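Local coordinates for protein glycoside hydrolase family 31 (Trueperella pyogenes, PDB 5I0F) that degrades cycloalternan, probably by hydrolysing its glycosidic linkages through a covalent glycosyl-enzyme intermediate, at residues L574-F579 and G616-L621. Numbering follows the deposited sequence.
Sequences LYARAF and GELIDL
A576 and L618 mark where two parallel helices come nearest in backbone, their CA atoms 6.9 Å apart, with the axes of the short segments 10.6 Å apart and 1° from parallel. Both helices belong to the outer layer of the family 31 TIM barrel. Helix 572-583 links the seventh and eighth barrel strands, and helix 617-646 comes after the eighth. The contact is apolar and mostly buried. L618 forks over the other helix. Its CD1 meets CD2 of the Y575 ring at 4.1 Å, approaching the ring plane at a slant. Its CD2 reaches CB of A576 at 4.2 Å. The Y575 ring swings out toward L618 because CG lies anti to the backbone N (chi1 -167°). The ring's far end is tied down elsewhere: Y575 OH hydrogen-bonds to R604 O. V609 of helix 606-613 touches both Y575 and L618, filling in beside the pair. One turn further on, F579 points the same way and packs on A622, Y625 and T626 of helix 617-646. The small A576 side chain lets L621 come close, with L621 CD2 tight against A576 CB at 3.4 Å and 3.9 Å from A576 CA.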
ATOM      1  N   LEU A 574     -25.270  -1.261  -3.815  1.00 20.56           N
ATOM      2  CA  LEU A 574     -23.821  -1.166  -3.896  1.00 20.14           C
ATOM      3  C   LEU A 574     -23.205  -2.536  -4.033  1.00 19.70           C
ATOM      4  O   LEU A 574     -22.320  -2.739  -4.864  1.00 19.87           O
ATOM      5  CB  LEU A 574     -23.243  -0.407  -2.681  1.00 19.91           C
ATOM      6  CG  LEU A 574     -21.717  -0.342  -2.592  1.00 19.53           C
ATOM      7  CD1 LEU A 574     -21.095   0.305  -3.826  1.00 19.62           C
ATOM      8  CD2 LEU A 574     -21.358   0.395  -1.322  1.00 19.47           C
ATOM      9  N   TYR A 575     -23.654  -3.487  -3.227  1.00 19.62           N
ATOM     10  CA  TYR A 575     -23.157  -4.861  -3.348  1.00 19.20           C
ATOM     11  C   TYR A 575     -23.373  -5.394  -4.765  1.00 19.01           C
ATOM     12  O   TYR A 575     -22.449  -5.916  -5.374  1.00 18.56           O
ATOM     13  CB  TYR A 575     -23.795  -5.781  -2.332  1.00 19.64           C
ATOM     14  CG  TYR A 575     -23.111  -7.142  -2.196  1.00 20.10           C
ATOM     15  CD1 TYR A 575     -21.985  -7.306  -1.389  1.00 20.17           C
ATOM     16  CD2 TYR A 575     -23.608  -8.254  -2.846  1.00 21.15           C
ATOM     17  CE1 TYR A 575     -21.377  -8.545  -1.233  1.00 20.48           C
ATOM     18  CE2 TYR A 575     -23.008  -9.504  -2.688  1.00 21.54           C
ATOM     19  CZ  TYR A 575     -21.899  -9.645  -1.890  1.00 21.01           C
ATOM     20  OH  TYR A 575     -21.325 -10.898  -1.739  1.00 22.24           O
ATOM     21  N   ALA A 576     -24.562  -5.192  -5.308  1.00 19.42           N
ATOM     22  CA  ALA A 576     -24.857  -5.617  -6.675  1.00 19.97           C
ATOM     23  C   ALA A 576     -23.948  -5.010  -7.714  1.00 19.66           C
ATOM     24  O   ALA A 576     -23.422  -5.735  -8.564  1.00 19.83           O
ATOM     25  CB  ALA A 576     -26.304  -5.332  -7.030  1.00 20.48           C
ATOM     26  N   ARG A 577     -23.771  -3.688  -7.682  1.00 19.66           N
ATOM     27  CA  ARG A 577     -22.961  -3.020  -8.703  1.00 19.54           C
ATOM     28  C   ARG A 577     -21.481  -3.386  -8.556  1.00 18.70           C
ATOM     29  O   ARG A 577     -20.787  -3.599  -9.546  1.00 18.52           O
ATOM     30  CB  ARG A 577     -23.116  -1.499  -8.654  1.00 19.64           C
ATOM     31  CG  ARG A 577     -24.499  -0.949  -8.931  1.00 20.44           C
ATOM     32  CD  ARG A 577     -25.084  -1.458 -10.224  1.00 21.24           C
ATOM     33  NE  ARG A 577     -26.229  -0.670 -10.670  1.00 21.74           N
ATOM     34  CZ  ARG A 577     -26.981  -0.961 -11.729  1.00 23.13           C
ATOM     35  NH1 ARG A 577     -26.743  -2.039 -12.481  1.00 23.29           N
ATOM     36  NH2 ARG A 577     -27.994  -0.152 -12.050  1.00 24.16           N
ATOM     37  N   ALA A 578     -21.018  -3.487  -7.324  1.00 18.37           N
ATOM     38  CA  ALA A 578     -19.631  -3.799  -7.047  1.00 18.16           C
ATOM     39  C   ALA A 578     -19.298  -5.251  -7.381  1.00 18.13           C
ATOM     40  O   ALA A 578     -18.197  -5.547  -7.858  1.00 17.66           O
ATOM     41  CB  ALA A 578     -19.313  -3.514  -5.589  1.00 18.21           C
ATOM     42  N   PHE A 579     -20.241  -6.157  -7.110  1.00 18.37           N
ATOM     43  CA  PHE A 579     -20.046  -7.580  -7.428  1.00 18.38           C
ATOM     44  C   PHE A 579     -19.932  -7.750  -8.958  1.00 18.56           C
ATOM     45  O   PHE A 579     -19.058  -8.471  -9.446  1.00 18.96           O
ATOM     46  CB  PHE A 579     -21.168  -8.436  -6.822  1.00 18.35           C
ATOM     47  CG  PHE A 579     -20.837  -9.911  -6.680  1.00 18.30           C
ATOM     48  CD1 PHE A 579     -20.906 -10.768  -7.769  1.00 18.36           C
ATOM     49  CD2 PHE A 579     -20.517 -10.445  -5.437  1.00 18.15           C
ATOM     50  CE1 PHE A 579     -20.632 -12.123  -7.634  1.00 18.55           C
ATOM     51  CE2 PHE A 579     -20.247 -11.805  -5.286  1.00 18.23           C
ATOM     52  CZ  PHE A 579     -20.283 -12.646  -6.390  1.00 18.34           C
ATOM     53  N   GLY A 616     -33.278 -10.437  -0.928  1.00 28.25           N
ATOM     54  CA  GLY A 616     -33.064 -11.853  -1.193  1.00 28.67           C
ATOM     55  C   GLY A 616     -32.483 -12.128  -2.569  1.00 28.47           C
ATOM     56  O   GLY A 616     -31.691 -13.043  -2.714  1.00 28.42           O
ATOM     57  N   GLU A 617     -32.838 -11.319  -3.569  1.00 29.39           N
ATOM     58  CA  GLU A 617     -32.285 -11.488  -4.930  1.00 30.20           C
ATOM     59  C   GLU A 617     -30.731 -11.358  -5.052  1.00 27.83           C
ATOM     60  O   GLU A 617     -30.156 -11.762  -6.076  1.00 27.11           O
ATOM     61  CB  GLU A 617     -32.992 -10.564  -5.930  1.00 33.00           C
ATOM     62  CG  GLU A 617     -32.687  -9.084  -5.780  1.00 35.23           C
ATOM     63  CD  GLU A 617     -33.747  -8.170  -6.417  1.00 39.08           C
ATOM     64  OE1 GLU A 617     -34.335  -8.551  -7.444  1.00 42.92           O
ATOM     65  OE2 GLU A 617     -34.012  -7.067  -5.880  1.00 42.27           O
ATOM     66  N   LEU A 618     -30.047 -10.832  -4.032  1.00 25.54           N
ATOM     67  CA  LEU A 618     -28.582 -10.785  -4.078  1.00 24.24           C
ATOM     68  C   LEU A 618     -27.919 -12.154  -4.198  1.00 23.59           C
ATOM     69  O   LEU A 618     -26.825 -12.251  -4.758  1.00 22.60           O
ATOM     70  CB  LEU A 618     -27.998 -10.060  -2.865  1.00 23.84           C
ATOM     71  CG  LEU A 618     -28.260  -8.560  -2.731  1.00 24.38           C
ATOM     72  CD1 LEU A 618     -27.475  -8.052  -1.532  1.00 24.04           C
ATOM     73  CD2 LEU A 618     -27.856  -7.815  -4.001  1.00 24.39           C
ATOM     74  N   ILE A 619     -28.549 -13.204  -3.668  1.00 23.54           N
ATOM     75  CA  ILE A 619     -27.958 -14.548  -3.786  1.00 24.03           C
ATOM     76  C   ILE A 619     -28.028 -14.997  -5.262  1.00 23.67           C
ATOM     77  O   ILE A 619     -27.018 -15.425  -5.813  1.00 22.66           O
ATOM     78  CB  ILE A 619     -28.576 -15.584  -2.812  1.00 24.68           C
ATOM     79  CG1 ILE A 619     -28.501 -15.076  -1.360  1.00 24.79           C
ATOM     80  CG2 ILE A 619     -27.813 -16.896  -2.894  1.00 25.00           C
ATOM     81  CD1 ILE A 619     -29.161 -15.990  -0.355  1.00 25.46           C
ATOM     82  N   ASP A 620     -29.191 -14.836  -5.897  1.00 24.36           N
ATOM     83  CA  ASP A 620     -29.342 -15.137  -7.339  1.00 25.10           C
ATOM     84  C   ASP A 620     -28.388 -14.290  -8.183  1.00 24.71           C
ATOM     85  O   ASP A 620     -27.803 -14.784  -9.139  1.00 23.90           O
ATOM     86  CB  ASP A 620     -30.781 -14.903  -7.833  1.00 26.50           C
ATOM     87  CG  ASP A 620     -31.728 -16.075  -7.541  1.00 28.02           C
ATOM     88  OD1 ASP A 620     -31.334 -17.164  -7.043  1.00 27.67           O
ATOM     89  OD2 ASP A 620     -32.931 -15.914  -7.845  1.00 31.09           O
ATOM     90  N   LEU A 621     -28.216 -13.018  -7.815  1.00 24.84           N
ATOM     91  CA  LEU A 621     -27.256 -12.153  -8.523  1.00 25.36           C
ATOM     92  C   LEU A 621     -25.820 -12.661  -8.414  1.00 23.64           C
ATOM     93  O   LEU A 621     -25.094 -12.642  -9.396  1.00 22.97           O
ATOM     94  CB  LEU A 621     -27.324 -10.711  -8.016  1.00 26.75           C
ATOM     95  CG  LEU A 621     -27.238  -9.645  -9.097  1.00 28.96           C
ATOM     96  CD1 LEU A 621     -28.470  -9.724 -10.033  1.00 30.17           C
ATOM     97  CD2 LEU A 621     -27.125  -8.247  -8.489  1.00 28.68           C
TER